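Local coordinates for glutathione S-transferase-3 (Necator americanus, PDB 3W8S), which probably catalyses the conjugation of glutathione to halide-bearing and other electrophilic compounds, as a sigma-class glutathione S-transferase, at residues Phe70-Lys73 with Phe77-Lys80. Residues are numbered along the deposited sequence; the frame is centred on the assembly and turned at random.
Sequences FVAK and FAGK
The carbonyl of Ala72, in the last turn of helix 64-75, accepts the backbone N-H of Phe77 beyond the helix end, with 2.8 Å between Phe77 N and Ala72 O and a fairly straight N-H...O angle of 159°. The bond reaches five residues back, one further than the i to i+4 bond of an alpha-helix, and marks where the chain is leaving the helix. The methyl of Ala72 then meets the backbone of Phe77, its CB lying 3.7 Å from Phe77 C, and also approaches Ala78, with 4.0 Å between Ala72 CB and Ala78 CB. Ala72 CB and Phe77 CB are 4.1 Å apart. Such a six-to-one bond, accompanied by apolar contact between the same two residues, is consistent with a Schellman motif. Here it ends the last helix of the thioredoxin-like glutathione-binding domain and starts the linker to helix 82-101 of the all-helical domain. Phe77 meets Ala72 through CB, and its ring packs on Leu24 of helix 16-25. On the other flank, Lys73 touches the Ala78 methyl with CG, which lies anti to its own carbonyl carbon (chi1 -81°) and 3.6 Å from Ala78 CB. The chain then bows away through CD and CE; as modelled, an unfavourable, nearly eclipsed chi4 of -8° turns Lys73 NZ back to 4.0 Å from Ala78 CB. One water joins the two segments here, accepting a weak bond from Lys73 NZ and lying 2.9 Å from Ala78 O. The ammonium forms a salt bridge with Glu85 on helix 82-101, its strongest polar partner, so Lys73 also ties the first domain's final helix to the second domain's first. In the two-chain assembly, the side chain further packs on Lys73 of the second copy of the protein.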
loop_
_atom_site.group_PDB
_atom_site.type_symbol
_atom_site.label_atom_id
_atom_site.label_comp_id
_atom_site.label_asym_id
_atom_site.label_seq_id
_atom_site.Cartn_x
_atom_site.Cartn_y
_atom_site.Cartn_z
ATOM N N PHE A 70 -3.994 1.532 -11.339
ATOM C CA PHE A 70 -5.104 1.627 -12.269
ATOM C C PHE A 70 -4.639 2.147 -13.667
ATOM O O PHE A 70 -4.948 1.511 -14.694
ATOM C CB PHE A 70 -6.172 2.585 -11.734
ATOM C CG PHE A 70 -7.339 2.793 -12.704
ATOM C CD1 PHE A 70 -8.284 1.788 -12.902
ATOM C CD2 PHE A 70 -7.487 4.006 -13.390
ATOM C CE1 PHE A 70 -9.349 1.959 -13.815
ATOM C CE2 PHE A 70 -8.533 4.184 -14.319
ATOM C CZ PHE A 70 -9.489 3.157 -14.519
ATOM N N VAL A 71 -3.920 3.282 -13.685
ATOM C CA VAL A 71 -3.420 3.907 -14.937
ATOM C C VAL A 71 -2.348 2.996 -15.592
ATOM O O VAL A 71 -2.373 2.774 -16.850
ATOM C CB VAL A 71 -2.886 5.335 -14.620
ATOM C CG1 VAL A 71 -2.275 5.998 -15.826
ATOM C CG2 VAL A 71 -4.120 6.231 -14.294
ATOM N N ALA A 72 -1.416 2.486 -14.780
ATOM C CA ALA A 72 -0.399 1.603 -15.338
ATOM C C ALA A 72 -1.063 0.396 -16.006
ATOM O O ALA A 72 -0.575 -0.046 -17.028
ATOM C CB ALA A 72 0.573 1.136 -14.279
ATOM N N LYS A 73 -2.149 -0.147 -15.439
ATOM C CA LYS A 73 -2.738 -1.370 -16.012
ATOM C C LYS A 73 -3.428 -0.960 -17.358
ATOM O O LYS A 73 -3.384 -1.733 -18.332
ATOM C CB LYS A 73 -3.781 -2.105 -15.075
ATOM C CG LYS A 73 -3.209 -3.045 -13.925
ATOM C CD LYS A 73 -4.258 -3.649 -12.868
ATOM C CE LYS A 73 -3.657 -4.426 -11.681
ATOM N NZ LYS A 73 -2.128 -4.716 -11.733
ATOM N N PHE A 77 1.914 -0.609 -18.131
ATOM C CA PHE A 77 3.127 -0.456 -17.310
ATOM C C PHE A 77 3.050 -1.144 -15.915
ATOM O O PHE A 77 3.809 -0.769 -15.012
ATOM C CB PHE A 77 3.454 1.043 -17.149
ATOM C CG PHE A 77 3.758 1.719 -18.465
ATOM C CD1 PHE A 77 5.021 1.586 -19.045
ATOM C CD2 PHE A 77 2.779 2.405 -19.134
ATOM C CE1 PHE A 77 5.292 2.175 -20.292
ATOM C CE2 PHE A 77 3.036 3.011 -20.377
ATOM C CZ PHE A 77 4.289 2.862 -20.967
ATOM N N ALA A 78 2.119 -2.092 -15.741
ATOM C CA ALA A 78 1.849 -2.677 -14.404
ATOM C C ALA A 78 2.508 -4.032 -14.253
ATOM O O ALA A 78 2.381 -4.648 -13.207
ATOM C CB ALA A 78 0.346 -2.836 -14.227
ATOM N N GLY A 79 3.143 -4.520 -15.316
ATOM C CA GLY A 79 3.729 -5.873 -15.372
ATOM C C GLY A 79 3.035 -6.730 -16.443
ATOM O O GLY A 79 1.844 -6.522 -16.765
ATOM N N LYS A 80 3.749 -7.695 -17.008
ATOM C CA LYS A 80 3.259 -8.338 -18.245
ATOM C C LYS A 80 2.481 -9.670 -18.038
ATOM O O LYS A 80 2.064 -10.284 -19.006
ATOM C CB LYS A 80 4.465 -8.618 -19.182
ATOM C CG LYS A 80 5.253 -7.389 -19.663
ATOM C CD LYS A 80 4.391 -6.609 -20.652
ATOM C CE LYS A 80 5.020 -5.310 -21.183
ATOM N NZ LYS A 80 3.907 -4.522 -21.823
HETATM O O HOH W 1 0.818 -4.073 -10.845
#